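Local structure of Non-sulfated chondroitin lyase E66 (Autographa californica nucleopolyhedrovirus, 3VSN) at residues Y449-F454 / E559-S564; S500-T505 / C511-I516. The protein cleaves non-sulfated chondroitin as a lyase of the baculovirus occlusion-derived virus envelope and is essential for oral infectivity, perhaps by digesting the chondroitin barrier of the host midgut. All coordinates share one frame; numbering follows the deposited sequence.

Both contacts belong to one seven-stranded antiparallel sheet of the beta-sandwich, away from the catalytic residues, and their centres lie about 12 Å apart. In sequence, contact 2 falls between the two halves of contact 1: 449-454 comes first, then the hairpin segments 500-505 and 511-516, and last 559-564. Strand 550-558 runs between strand 452-461 and strand 509-513, so the strands of the two contacts flank it, and the 559-564 loop follows from it. The contacts touch: Glu-559 CD packs 3.6 Å from Thr-505 CG2, and Phe-454 CE2 lies 4.0 Å from Val-514 CG1. Contact 2 lies at one edge of the sheet, where strand 504-506 is outermost, contact 1 at one end of its inner strands.

Contact 1: Y449-F454 / E559-S564; sequences YDHGMF and EGHSDS
The tight turn that joins strands 440-449 and 452-461 meets the loop leaving the neighbouring strand 550-558, at one end of the seven-stranded antiparallel sheet of the beta-sandwich. Tyr-449 and Gly-452 close the turn by a reciprocal pair of backbone bonds, N to O 3.0 Å from Tyr-449 to Gly-452 and 2.9 Å from Gly-452 to Tyr-449, and the peptide bond between Asp-450 and His-451 is cis. Across the contact the phenol of Tyr-449 donates from OH to Asp-563 OD2 at 2.7 Å. The oxygen lies at the edge of the tyrosine ring and near its plane, whereas the hydroxyl reaches the carboxylate from above, 38° out of its plane; ring and carboxylate are turned 72° against each other. Both side chains leave the backbone toward the other segment and, with CG between the backbone N and the carbonyl carbon, bring phenol and carboxylate to face each other. The second carboxylate oxygen, OD1, forms a salt bridge with Lys-555 and accepts from the backbone N of Leu-565, so the group is held from several directions and would probably stay ionised. Beside this bond, the imidazoles of His-451 and His-561 lie against each other obliquely, planes at 33° and centroids 4.2 Å apart. His-561 CD2 sits over one face of the His-451 ring, toward its rim, and Asp-450 CB covers the opposite face. His-451 ND1 is hydrogen-bonded to Thr-334 OG1, which helps fix the ring's rotation. Between the histidine pair and the Tyr-Asp bond, a water accepts from the backbone N of His-451 at 2.8 Å and lies within hydrogen-bonding distance of His-561 O and of Asp-563 OD2.

Contact 2: S500-T505 / C511-I516; sequences SSEGTT and CHRVPI
Two backbone bonds tie 500-505 to 511-516 in antiparallel fashion: Gly-503 N donates to Cys-511 O at 2.8 Å, and Cys-511 N donates to Thr-504 O at 3.0 Å. The second is the straighter, with an N-H...O angle of 163° against 137° for the first. Ser-501 to Thr-504 form a type II beta turn that leads into the hairpin, and in it Ser-501 O accepts twice, from Thr-504 N and, at 2.6 Å, from Thr-504 OG1, both reaching it from the same face of the carbonyl plane. Ser-500 OG closes an ST turn by accepting from Glu-502 N. The segments belong to the hairpin of strands 504-506 and 509-513, whose first strand is the outermost of the seven-stranded sheet on that side. Glu-502 bridges to the second strand: bent at chi2 (-58°), its chain brings OE1, whose syn lone pair accepts the bond, to the backbone N of Arg-513 at 2.9 Å. Its other oxygen, OE2, lies 3.2 Å from Arg-513 CB, but the arginine chain runs extended from CG to NE and carries the guanidinium off to Val-521 O, which NH1 binds. A water held in the guanidinium plane by NH2 makes a weak bond to OE2, the indirect link between the opposite charges. A second water donates to Glu-502 OE1 at 2.7 Å. The His-512 ring comes alongside the turn, CE1 being 3.6 Å from Gly-503 CA. Facing the interior, Cys-511 SG packs 3.8 Å from Thr-504 CB and also touches Val-476 and Leu-477 of strand 472-480.

Contact 1: Y449-F454 / E559-S564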
loop_
_atom_site.group_PDB
_atom_site.type_symbol
_atom_site.label_atom_id
_atom_site.label_comp_id
_atom_site.label_asym_id
_atom_site.label_seq_id
_atom_site.Cartn_x
_atom_site.Cartn_y
_atom_site.Cartn_z
ATOM N N TYR A 449 5.046 13.160 13.773
ATOM C CA TYR A 449 4.430 13.573 15.038
ATOM C C TYR A 449 3.120 14.314 14.737
ATOM O O TYR A 449 2.791 14.531 13.572
ATOM C CB TYR A 449 5.397 14.482 15.818
ATOM C CG TYR A 449 5.784 15.723 15.044
ATOM C CD1 TYR A 449 6.865 15.710 14.155
ATOM C CD2 TYR A 449 5.048 16.902 15.168
ATOM C CE1 TYR A 449 7.204 16.842 13.424
ATOM C CE2 TYR A 449 5.379 18.035 14.441
ATOM C CZ TYR A 449 6.458 18.003 13.579
ATOM O OH TYR A 449 6.789 19.135 12.868
ATOM N N ASP A 450 2.368 14.699 15.765
ATOM C CA ASP A 450 1.188 15.542 15.546
ATOM C C ASP A 450 1.628 17.013 15.592
ATOM O O ASP A 450 2.066 17.458 16.644
ATOM C CB ASP A 450 0.121 15.274 16.621
ATOM C CG ASP A 450 -0.348 13.820 16.651
ATOM O OD1 ASP A 450 -0.454 13.178 15.587
ATOM O OD2 ASP A 450 -0.644 13.319 17.752
ATOM N N HIS A 451 1.540 17.780 14.495
ATOM C CA HIS A 451 0.948 17.398 13.210
ATOM C C HIS A 451 1.904 17.669 12.077
ATOM O O HIS A 451 1.656 18.537 11.223
ATOM C CB HIS A 451 -0.327 18.199 12.970
ATOM C CG HIS A 451 -1.396 17.982 14.014
ATOM N ND1 HIS A 451 -2.444 17.164 13.813
ATOM C CD2 HIS A 451 -1.553 18.519 15.290
ATOM C CE1 HIS A 451 -3.233 17.170 14.904
ATOM N NE2 HIS A 451 -2.686 17.999 15.808
ATOM N N GLY A 452 3.014 16.944 12.046
ATOM C CA GLY A 452 4.018 17.194 11.025
ATOM C C GLY A 452 5.062 16.113 10.873
ATOM O O GLY A 452 4.942 15.028 11.434
ATOM N N MET A 453 6.102 16.437 10.113
ATOM C CA MET A 453 7.141 15.489 9.758
ATOM C C MET A 453 8.451 16.239 9.590
ATOM O O MET A 453 8.513 17.211 8.841
ATOM C CB MET A 453 6.787 14.778 8.446
ATOM C CG MET A 453 7.793 13.720 8.011
ATOM S SD MET A 453 7.827 13.464 6.222
ATOM C CE MET A 453 8.747 14.922 5.721
ATOM N N PHE A 454 9.481 15.779 10.293
ATOM C CA PHE A 454 10.840 16.290 10.166
ATOM C C PHE A 454 11.628 15.349 9.254
ATOM O O PHE A 454 11.508 14.131 9.371
ATOM C CB PHE A 454 11.476 16.361 11.562
ATOM C CG PHE A 454 12.975 16.488 11.564
ATOM C CD1 PHE A 454 13.789 15.353 11.627
ATOM C CD2 PHE A 454 13.577 17.740 11.548
ATOM C CE1 PHE A 454 15.170 15.469 11.655
ATOM C CE2 PHE A 454 14.956 17.863 11.576
ATOM C CZ PHE A 454 15.756 16.730 11.628
ATOM N N GLU A 559 -1.662 21.921 7.197
ATOM C CA GLU A 559 -2.103 23.315 7.147
ATOM C C GLU A 559 -3.021 23.619 8.324
ATOM O O GLU A 559 -3.948 22.860 8.611
ATOM C CB GLU A 559 -2.805 23.619 5.820
ATOM C CG GLU A 559 -3.115 25.096 5.625
ATOM C CD GLU A 559 -3.676 25.423 4.255
ATOM O OE1 GLU A 559 -4.038 24.497 3.499
ATOM O OE2 GLU A 559 -3.760 26.624 3.938
ATOM N N GLY A 560 -2.740 24.726 9.007
ATOM C CA GLY A 560 -3.478 25.123 10.203
ATOM C C GLY A 560 -2.918 24.578 11.510
ATOM O O GLY A 560 -3.458 24.871 12.582
ATOM N N HIS A 561 -1.841 23.789 11.429
ATOM C CA HIS A 561 -1.256 23.125 12.607
ATOM C C HIS A 561 0.227 23.332 12.762
ATOM O O HIS A 561 1.017 22.410 12.510
ATOM C CB HIS A 561 -1.539 21.626 12.572
ATOM C CG HIS A 561 -2.982 21.272 12.800
ATOM N ND1 HIS A 561 -3.857 21.120 11.789
ATOM C CD2 HIS A 561 -3.688 21.038 13.973
ATOM C CE1 HIS A 561 -5.064 20.805 12.288
ATOM N NE2 HIS A 561 -4.961 20.758 13.626
ATOM N N SER A 562 0.622 24.523 13.211
ATOM C CA SER A 562 2.037 24.875 13.346
ATOM C C SER A 562 2.670 24.354 14.642
ATOM O O SER A 562 1.975 24.050 15.614
ATOM C CB SER A 562 2.214 26.392 13.243
ATOM O OG SER A 562 1.605 27.042 14.347
ATOM N N ASP A 563 3.994 24.257 14.649
ATOM C CA ASP A 563 4.730 23.834 15.838
ATOM C C ASP A 563 6.059 24.569 15.921
ATOM O O ASP A 563 6.441 25.279 14.989
ATOM C CB ASP A 563 4.960 22.321 15.812
ATOM C CG ASP A 563 5.775 21.877 14.612
ATOM O OD1 ASP A 563 6.960 22.263 14.518
ATOM O OD2 ASP A 563 5.231 21.145 13.759
ATOM N N SER A 564 6.769 24.380 17.028
ATOM C CA SER A 564 8.064 25.022 17.221
ATOM C C SER A 564 9.194 23.995 17.284
ATOM O O SER A 564 10.093 24.090 18.122
ATOM C CB SER A 564 8.034 25.893 18.480
ATOM O OG SER A 564 7.020 26.882 18.371
HETATM O O HOH W 1 2.521 20.351 14.048
#

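Contact 2: S500-T505 / C511-I516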
loop_
_atom_site.group_PDB
_atom_site.type_symbol
_atom_site.label_atom_id
_atom_site.label_comp_id
_atom_site.label_asym_id
_atom_site.label_seq_id
_atom_site.Cartn_x
_atom_site.Cartn_y
_atom_site.Cartn_z
ATOM N N SER A 500 10.472 34.864 0.315
ATOM C CA SER A 500 10.886 33.705 1.100
ATOM C C SER A 500 9.930 32.549 0.854
ATOM O O SER A 500 8.710 32.738 0.850
ATOM C CB SER A 500 10.912 34.048 2.592
ATOM O OG SER A 500 11.097 32.879 3.369
ATOM N N SER A 501 10.479 31.355 0.651
ATOM C CA SER A 501 9.645 30.173 0.424
ATOM C C SER A 501 9.218 29.464 1.713
ATOM O O SER A 501 8.512 28.453 1.655
ATOM C CB SER A 501 10.323 29.195 -0.540
ATOM O OG SER A 501 10.200 29.648 -1.881
ATOM N N GLU A 502 9.630 29.995 2.866
ATOM C CA GLU A 502 9.163 29.475 4.156
ATOM C C GLU A 502 7.644 29.565 4.206
ATOM O O GLU A 502 7.067 30.587 3.834
ATOM C CB GLU A 502 9.746 30.267 5.336
ATOM C CG GLU A 502 11.267 30.277 5.450
ATOM C CD GLU A 502 11.885 28.893 5.573
ATOM O OE1 GLU A 502 11.267 27.979 6.164
ATOM O OE2 GLU A 502 13.017 28.724 5.079
ATOM N N GLY A 503 6.997 28.496 4.656
ATOM C CA GLY A 503 5.541 28.500 4.786
ATOM C C GLY A 503 4.779 28.341 3.481
ATOM O O GLY A 503 3.580 28.625 3.422
ATOM N N THR A 504 5.455 27.875 2.431
ATOM C CA THR A 504 4.777 27.592 1.163
ATOM C C THR A 504 3.778 26.452 1.360
ATOM O O THR A 504 4.080 25.474 2.037
ATOM C CB THR A 504 5.782 27.264 0.041
ATOM O OG1 THR A 504 6.645 28.389 -0.151
ATOM C CG2 THR A 504 5.066 26.968 -1.276
ATOM N N THR A 505 2.592 26.602 0.772
ATOM C CA THR A 505 1.483 25.675 0.978
ATOM C C THR A 505 1.060 25.000 -0.326
ATOM O O THR A 505 0.957 25.651 -1.373
ATOM C CB THR A 505 0.266 26.411 1.584
ATOM O OG1 THR A 505 0.671 27.106 2.771
ATOM C CG2 THR A 505 -0.857 25.436 1.939
ATOM N N CYS A 511 5.339 23.714 4.065
ATOM C CA CYS A 511 6.761 23.384 4.231
ATOM C C CYS A 511 7.579 24.492 4.903
ATOM O O CYS A 511 7.266 25.681 4.775
ATOM C CB CYS A 511 7.392 22.989 2.887
ATOM S SG CYS A 511 7.655 24.353 1.722
ATOM N N HIS A 512 8.620 24.070 5.624
ATOM C CA HIS A 512 9.576 24.951 6.287
ATOM C C HIS A 512 10.954 24.350 6.232
ATOM O O HIS A 512 11.107 23.130 6.301
ATOM C CB HIS A 512 9.194 25.154 7.753
ATOM C CG HIS A 512 7.883 25.878 7.951
ATOM N ND1 HIS A 512 7.787 27.218 7.923
ATOM C CD2 HIS A 512 6.600 25.397 8.182
ATOM C CE1 HIS A 512 6.507 27.581 8.129
ATOM N NE2 HIS A 512 5.782 26.463 8.285
ATOM N N ARG A 513 11.966 25.203 6.107
ATOM C CA ARG A 513 13.357 24.786 6.261
ATOM C C ARG A 513 13.629 24.624 7.760
ATOM O O ARG A 513 13.098 25.379 8.572
ATOM C CB ARG A 513 14.290 25.836 5.637
ATOM C CG ARG A 513 15.775 25.693 5.949
ATOM C CD ARG A 513 16.589 26.773 5.236
ATOM N NE ARG A 513 17.999 26.730 5.619
ATOM C CZ ARG A 513 18.528 27.422 6.627
ATOM N NH1 ARG A 513 19.819 27.307 6.904
ATOM N NH2 ARG A 513 17.769 28.233 7.360
ATOM N N VAL A 514 14.426 23.621 8.120
ATOM C CA VAL A 514 14.838 23.429 9.512
ATOM C C VAL A 514 16.359 23.589 9.616
ATOM O O VAL A 514 17.106 22.683 9.237
ATOM C CB VAL A 514 14.391 22.055 10.075
ATOM C CG1 VAL A 514 14.860 21.879 11.516
ATOM C CG2 VAL A 514 12.878 21.900 9.992
ATOM N N PRO A 515 16.825 24.757 10.105
ATOM C CA PRO A 515 18.271 24.903 10.262
ATOM C C PRO A 515 18.786 24.074 11.430
ATOM O O PRO A 515 18.061 23.852 12.407
ATOM C CB PRO A 515 18.452 26.399 10.542
ATOM C CG PRO A 515 17.149 26.837 11.130
ATOM C CD PRO A 515 16.097 25.992 10.459
ATOM N N ILE A 516 20.015 23.587 11.304
ATOM C CA ILE A 516 20.697 22.904 12.394
ATOM C C ILE A 516 22.113 23.458 12.433
ATOM O O ILE A 516 22.870 23.309 11.479
ATOM C CB ILE A 516 20.750 21.367 12.203
ATOM C CG1 ILE A 516 19.344 20.786 11.968
ATOM C CG2 ILE A 516 21.420 20.712 13.411
ATOM C CD1 ILE A 516 19.311 19.297 11.681
HETATM O O HOH W 2 15.023 28.989 7.592
HETATM O O HOH W 3 12.847 28.128 9.011
HETATM O O HOH W 4 9.766 28.534 8.396
#